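PDB 3CWV: DNA gyrase, B subunit, truncated from Myxococcus xanthus, which is a truncated gyrase B subunit that probably binds ATP and serves the ATP-dependent breakage, passage and rejoining of double-stranded DNA. Local coordinates for residues P221-E226 / W245-D250; V228-T233 / P338-L343. All blocks are in the same frame, centred on the assembly; numbering follows the deposited sequence.

How the contacts relate
Both contacts lie in the C-terminal part of the chain, in the region assigned to the DNA gyrase B family, and their centres are about 19 Å apart. The segments alternate along the sequence: 221-226, 228-233, 245-250, then 338-343. Contact 1 joins the loop before strand 228-234 to the loop after strand 237-245. These two strands are antiparallel neighbours in a five-stranded mixed sheet, so contact 1 carries their pairing a little past the sheet. Contact 2 sets the same edge strand against helix 328-345. Within the probable transducer domain, the edge strand is thus fastened at its start by the loop pair and along its face by the helix.

Contact 1: P221-E226 / W245-D250; sequences PQLHPE and WCEDED
His224 brings the NE2 corner of its imidazole to the backbone and the indole edge of Trp245. His224 NE2 accepts a nearly straight bond from Trp245 N (3.1 Å, 173° at the hydrogen). The donor is tilted from the imidazole plane. His224 NE2 also lies 3.6 Å from Trp245 CE3, near the plane of the indole. The two rings meet obliquely, with planes at 56°. At the other corner, His224 ND1 donates to Glu226 O at 2.7 Å, with the oxygen in the ring plane. His224 CG sits between the backbone N and the carbonyl carbon (chi1 49°), which lets the ring reach back to both partners.

A single antiparallel bridge, Gln222 with Cys246, lies past the ends of paired strands 228-234 and 237-245. It joins the loop before one to the loop after the other. Leu223 N donates to Trp245 O at 2.9 Å, and Glu247 N donates to Pro221 O at 2.8 Å. The Pro221 ring lies across the Glu247 chain, with Pro221 CB 3.4 Å from Glu247 CG. Leu223 CD2 touches Glu247 CB, the two side chains crossing at about a right angle. Gln222 CG rests 3.7 Å from Cys246 SG, while Gln222 NE2 bonds to Thr217 of helix 208-217. Trp245 NE1 is bound to Val296 O.

Donating through ND1 and accepting through NE2 is consistent with a neutral His224 protonated on ND1.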
loop_
_atom_site.group_PDB
_atom_site.type_symbol
_atom_site.label_atom_id
_atom_site.label_comp_id
_atom_site.label_asym_id
_atom_site.label_seq_id
_atom_site.Cartn_x
_atom_site.Cartn_y
_atom_site.Cartn_z
ATOM N N PRO A 221 21.819 -16.433 3.324
ATOM C CA PRO A 221 21.834 -17.809 2.836
ATOM C C PRO A 221 20.471 -18.499 2.941
ATOM O O PRO A 221 20.097 -19.004 4.003
ATOM C CB PRO A 221 22.891 -18.498 3.728
ATOM C CG PRO A 221 23.303 -17.475 4.772
ATOM C CD PRO A 221 22.344 -16.327 4.694
ATOM N N GLN A 222 19.746 -18.531 1.828
ATOM C CA GLN A 222 18.395 -19.087 1.795
ATOM C C GLN A 222 18.387 -20.616 1.954
ATOM O O GLN A 222 19.136 -21.315 1.269
ATOM C CB GLN A 222 17.688 -18.675 0.495
ATOM C CG GLN A 222 17.322 -17.189 0.434
ATOM C CD GLN A 222 16.972 -16.707 -0.956
ATOM O OE1 GLN A 222 17.198 -17.406 -1.947
ATOM N NE2 GLN A 222 16.413 -15.495 -1.040
ATOM N N LEU A 223 17.522 -21.124 2.837
ATOM C CA LEU A 223 17.430 -22.563 3.108
ATOM C C LEU A 223 16.574 -23.315 2.098
ATOM O O LEU A 223 16.493 -24.545 2.124
ATOM C CB LEU A 223 16.906 -22.817 4.527
ATOM C CG LEU A 223 17.801 -22.358 5.674
ATOM C CD1 LEU A 223 17.152 -22.698 7.003
ATOM C CD2 LEU A 223 19.175 -22.996 5.576
ATOM N N HIS A 224 15.913 -22.567 1.228
ATOM C CA HIS A 224 15.114 -23.130 0.160
ATOM C C HIS A 224 15.054 -22.077 -0.954
ATOM O O HIS A 224 15.128 -20.883 -0.666
ATOM C CB HIS A 224 13.720 -23.537 0.676
ATOM C CG HIS A 224 13.024 -22.478 1.486
ATOM N ND1 HIS A 224 11.996 -21.714 0.978
ATOM C CD2 HIS A 224 13.186 -22.083 2.771
ATOM C CE1 HIS A 224 11.564 -20.882 1.910
ATOM N NE2 HIS A 224 12.269 -21.086 3.009
ATOM N N PRO A 225 14.976 -22.518 -2.225
ATOM C CA PRO A 225 15.112 -21.620 -3.368
ATOM C C PRO A 225 13.872 -20.811 -3.730
ATOM O O PRO A 225 13.965 -19.908 -4.568
ATOM C CB PRO A 225 15.442 -22.581 -4.517
ATOM C CG PRO A 225 14.739 -23.840 -4.141
ATOM C CD PRO A 225 14.815 -23.926 -2.653
ATOM N N GLU A 226 12.725 -21.149 -3.143
ATOM C CA GLU A 226 11.489 -20.428 -3.438
ATOM C C GLU A 226 10.716 -20.208 -2.140
ATOM O O GLU A 226 10.623 -21.121 -1.301
ATOM C CB GLU A 226 10.657 -21.205 -4.470
ATOM C CG GLU A 226 9.935 -20.338 -5.491
ATOM C CD GLU A 226 10.877 -19.509 -6.360
ATOM O OE1 GLU A 226 11.897 -20.047 -6.852
ATOM O OE2 GLU A 226 10.590 -18.311 -6.562
ATOM N N TRP A 245 12.957 -18.782 4.887
ATOM C CA TRP A 245 13.957 -19.058 5.899
ATOM C C TRP A 245 15.348 -18.995 5.302
ATOM O O TRP A 245 15.571 -19.428 4.173
ATOM C CB TRP A 245 13.744 -20.434 6.520
ATOM C CG TRP A 245 12.655 -20.491 7.541
ATOM C CD1 TRP A 245 12.764 -20.220 8.874
ATOM C CD2 TRP A 245 11.297 -20.861 7.318
ATOM N NE1 TRP A 245 11.559 -20.412 9.498
ATOM C CE2 TRP A 245 10.636 -20.796 8.560
ATOM C CE3 TRP A 245 10.569 -21.237 6.186
ATOM C CZ2 TRP A 245 9.283 -21.090 8.703
ATOM C CZ3 TRP A 245 9.222 -21.534 6.333
ATOM C CH2 TRP A 245 8.598 -21.453 7.583
ATOM N N CYS A 246 16.266 -18.434 6.079
ATOM C CA CYS A 246 17.664 -18.306 5.720
ATOM C C CYS A 246 18.446 -18.787 6.932
ATOM O O CYS A 246 17.888 -18.899 8.020
ATOM C CB CYS A 246 18.013 -16.853 5.407
ATOM S SG CYS A 246 17.100 -16.155 4.006
ATOM N N GLU A 247 19.731 -19.079 6.766
ATOM C CA GLU A 247 20.490 -19.552 7.916
ATOM C C GLU A 247 21.232 -18.431 8.628
ATOM O O GLU A 247 22.459 -18.331 8.568
ATOM C CB GLU A 247 21.397 -20.738 7.572
ATOM C CG GLU A 247 22.259 -20.565 6.354
ATOM C CD GLU A 247 23.562 -21.340 6.473
ATOM O OE1 GLU A 247 24.569 -20.931 5.838
ATOM O OE2 GLU A 247 23.570 -22.351 7.217
ATOM N N ASP A 248 20.456 -17.583 9.295
ATOM C CA ASP A 248 20.982 -16.547 10.176
ATOM C C ASP A 248 20.050 -16.327 11.369
ATOM O O ASP A 248 19.059 -17.042 11.542
ATOM C CB ASP A 248 21.262 -15.237 9.425
ATOM C CG ASP A 248 20.099 -14.787 8.544
ATOM O OD1 ASP A 248 20.367 -14.267 7.437
ATOM O OD2 ASP A 248 18.924 -14.946 8.950
ATOM N N GLU A 249 20.378 -15.346 12.197
ATOM C CA GLU A 249 19.698 -15.186 13.473
ATOM C C GLU A 249 18.506 -14.231 13.389
ATOM O O GLU A 249 17.569 -14.317 14.190
ATOM C CB GLU A 249 20.693 -14.701 14.534
ATOM C CG GLU A 249 20.383 -15.174 15.962
ATOM C CD GLU A 249 20.473 -16.691 16.119
ATOM O OE1 GLU A 249 19.881 -17.224 17.086
ATOM O OE2 GLU A 249 21.129 -17.351 15.281
ATOM N N ASP A 250 18.552 -13.331 12.412
ATOM C CA ASP A 250 17.593 -12.245 12.318
ATOM C C ASP A 250 16.228 -12.738 11.862
ATOM O O ASP A 250 16.130 -13.681 11.088
ATOM C CB ASP A 250 18.113 -11.178 11.359
ATOM C CG ASP A 250 19.521 -10.728 11.699
ATOM O OD1 ASP A 250 20.168 -10.113 10.827
ATOM O OD2 ASP A 250 19.981 -10.992 12.837
#

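Contact 2: V228-T233 / P338-L343; sequences VVFDFT and PLFIEL
Phe230 turns its ring edge toward the face of Phe340, a T-shaped pair that joins an edge strand to the helix packed on its sheet. Strand and helix belong to what is probably the transducer domain of the GyrB family, with a ribosomal protein S5-like fold. The ring planes stand at 76° and the centroids are 4.9 Å apart. Phe230 CE2 makes the closest approach of the pair, 3.5 Å from Phe340 CZ. It lies over the Phe340 face, displaced toward the rim. Phe230 CG is anti to the carbonyl carbon (chi1 -59°), and this carries the ring from the strand toward the helix.

Strand 228-233 and helix 338-343 run roughly antiparallel, at 149°, with their axes 10.9 Å apart at closest approach. Val228 and Phe230 leave the strand toward the helix. The Phe230 and Leu339 side chains slide past each other in opposite directions. Leu339 CB is 3.8 Å from Phe230 CE1, and Leu339 CD1 also reaches the CD1 side of that ring. Leu343 CD1 comes to Phe230 CZ at 4.1 Å, so Leu339, Phe340 and, one turn after Leu339, Leu343 all meet this ring. An alanine in place of Phe230 is likely to open a gap between strand and helix, with the Phe340 face losing its edge-on partner and Leu339 its ring contact.

The contact is apolar throughout. Phe340 also packs on Ala275, Leu276 and Ala279 of helix 267-284, and so links the strand to a second helix. Val228 CG1 presses on Leu343 CD1 at 3.4 Å, tighter than usual for two methyl groups.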
loop_
_atom_site.group_PDB
_atom_site.type_symbol
_atom_site.label_atom_id
_atom_site.label_comp_id
_atom_site.label_asym_id
_atom_site.label_seq_id
_atom_site.Cartn_x
_atom_site.Cartn_y
_atom_site.Cartn_z
ATOM N N VAL A 228 7.770 -19.930 0.569
ATOM C CA VAL A 228 6.453 -20.539 0.755
ATOM C C VAL A 228 5.405 -19.442 0.571
ATOM O O VAL A 228 5.522 -18.388 1.180
ATOM C CB VAL A 228 6.296 -21.156 2.150
ATOM C CG1 VAL A 228 4.894 -21.755 2.305
ATOM C CG2 VAL A 228 7.357 -22.215 2.395
ATOM N N VAL A 229 4.387 -19.684 -0.253
ATOM C CA VAL A 229 3.426 -18.633 -0.587
ATOM C C VAL A 229 1.986 -19.112 -0.476
ATOM O O VAL A 229 1.689 -20.280 -0.730
ATOM C CB VAL A 229 3.650 -18.065 -2.020
ATOM C CG1 VAL A 229 5.089 -17.649 -2.200
ATOM C CG2 VAL A 229 3.291 -19.086 -3.086
ATOM N N PHE A 230 1.098 -18.200 -0.096
ATOM C CA PHE A 230 -0.348 -18.436 -0.105
ATOM C C PHE A 230 -1.044 -17.197 -0.633
ATOM O O PHE A 230 -0.546 -16.076 -0.469
ATOM C CB PHE A 230 -0.857 -18.753 1.302
ATOM C CG PHE A 230 -0.216 -19.955 1.919
ATOM C CD1 PHE A 230 -0.549 -21.235 1.482
ATOM C CD2 PHE A 230 0.713 -19.813 2.936
ATOM C CE1 PHE A 230 0.038 -22.349 2.050
ATOM C CE2 PHE A 230 1.305 -20.930 3.504
ATOM C CZ PHE A 230 0.967 -22.195 3.057
ATOM N N ASP A 231 -2.161 -17.396 -1.326
ATOM C CA ASP A 231 -2.960 -16.287 -1.802
ATOM C C ASP A 231 -4.370 -16.833 -1.865
ATOM O O ASP A 231 -4.640 -17.718 -2.674
ATOM C CB ASP A 231 -2.517 -15.866 -3.212
ATOM C CG ASP A 231 -3.343 -14.712 -3.784
ATOM O OD1 ASP A 231 -4.222 -14.123 -3.088
ATOM O OD2 ASP A 231 -3.107 -14.384 -4.970
ATOM N N PHE A 232 -5.256 -16.327 -1.011
ATOM C CA PHE A 232 -6.650 -16.785 -1.029
ATOM C C PHE A 232 -7.599 -15.696 -0.551
ATOM O O PHE A 232 -7.159 -14.671 -0.037
ATOM C CB PHE A 232 -6.818 -18.052 -0.179
ATOM C CG PHE A 232 -6.594 -17.837 1.299
ATOM C CD1 PHE A 232 -7.673 -17.717 2.165
ATOM C CD2 PHE A 232 -5.318 -17.778 1.822
ATOM C CE1 PHE A 232 -7.472 -17.509 3.514
ATOM C CE2 PHE A 232 -5.113 -17.588 3.170
ATOM C CZ PHE A 232 -6.193 -17.449 4.016
ATOM N N THR A 233 -8.896 -15.924 -0.727
ATOM C CA THR A 233 -9.916 -14.946 -0.354
ATOM C C THR A 233 -10.902 -15.582 0.633
ATOM O O THR A 233 -11.300 -16.747 0.480
ATOM C CB THR A 233 -10.617 -14.384 -1.596
ATOM O OG1 THR A 233 -9.650 -13.697 -2.405
ATOM C CG2 THR A 233 -11.721 -13.391 -1.226
ATOM N N PRO A 338 -3.771 -27.142 7.155
ATOM C CA PRO A 338 -3.620 -28.366 6.346
ATOM C C PRO A 338 -2.709 -28.203 5.116
ATOM O O PRO A 338 -2.052 -29.167 4.707
ATOM C CB PRO A 338 -5.049 -28.697 5.903
ATOM C CG PRO A 338 -5.861 -27.484 6.151
ATOM C CD PRO A 338 -5.151 -26.628 7.144
ATOM N N LEU A 339 -2.683 -27.001 4.540
ATOM C CA LEU A 339 -1.764 -26.690 3.446
ATOM C C LEU A 339 -0.316 -26.705 3.893
ATOM O O LEU A 339 0.538 -27.181 3.157
ATOM C CB LEU A 339 -2.103 -25.341 2.806
ATOM C CG LEU A 339 -3.451 -25.188 2.092
ATOM C CD1 LEU A 339 -3.614 -23.770 1.536
ATOM C CD2 LEU A 339 -3.644 -26.212 0.973
ATOM N N PHE A 340 -0.043 -26.188 5.091
ATOM C CA PHE A 340 1.292 -26.195 5.655
ATOM C C PHE A 340 1.734 -27.648 5.931
ATOM O O PHE A 340 2.878 -28.005 5.637
ATOM C CB PHE A 340 1.337 -25.436 6.980
ATOM C CG PHE A 340 1.729 -23.957 6.884
ATOM C CD1 PHE A 340 2.919 -23.556 6.294
ATOM C CD2 PHE A 340 0.913 -22.981 7.479
ATOM C CE1 PHE A 340 3.294 -22.203 6.269
ATOM C CE2 PHE A 340 1.258 -21.647 7.454
ATOM C CZ PHE A 340 2.453 -21.242 6.847
ATOM N N ILE A 341 0.849 -28.451 6.535
ATOM C CA ILE A 341 1.110 -29.887 6.799
ATOM C C ILE A 341 1.567 -30.628 5.524
ATOM O O ILE A 341 2.652 -31.204 5.494
ATOM C CB ILE A 341 -0.123 -30.596 7.447
ATOM C CG1 ILE A 341 -0.311 -30.113 8.893
ATOM C CG2 ILE A 341 0.046 -32.136 7.441
ATOM C CD1 ILE A 341 -1.593 -30.578 9.559
ATOM N N GLU A 342 0.753 -30.594 4.476
ATOM C CA GLU A 342 1.099 -31.254 3.227
ATOM C C GLU A 342 2.363 -30.673 2.596
ATOM O O GLU A 342 3.284 -31.403 2.221
ATOM C CB GLU A 342 -0.062 -31.161 2.254
ATOM C CG GLU A 342 0.244 -31.696 0.858
ATOM C CD GLU A 342 0.253 -33.236 0.753
ATOM O OE1 GLU A 342 0.164 -33.747 -0.390
ATOM O OE2 GLU A 342 0.349 -33.936 1.793
ATOM N N LEU A 343 2.406 -29.347 2.500
ATOM C CA LEU A 343 3.528 -28.640 1.909
ATOM C C LEU A 343 4.847 -28.983 2.567
ATOM O O LEU A 343 5.872 -29.129 1.884
ATOM C CB LEU A 343 3.287 -27.133 2.048
ATOM C CG LEU A 343 4.361 -26.093 1.811
ATOM C CD1 LEU A 343 3.619 -24.825 1.452
ATOM C CD2 LEU A 343 5.232 -25.870 3.022
#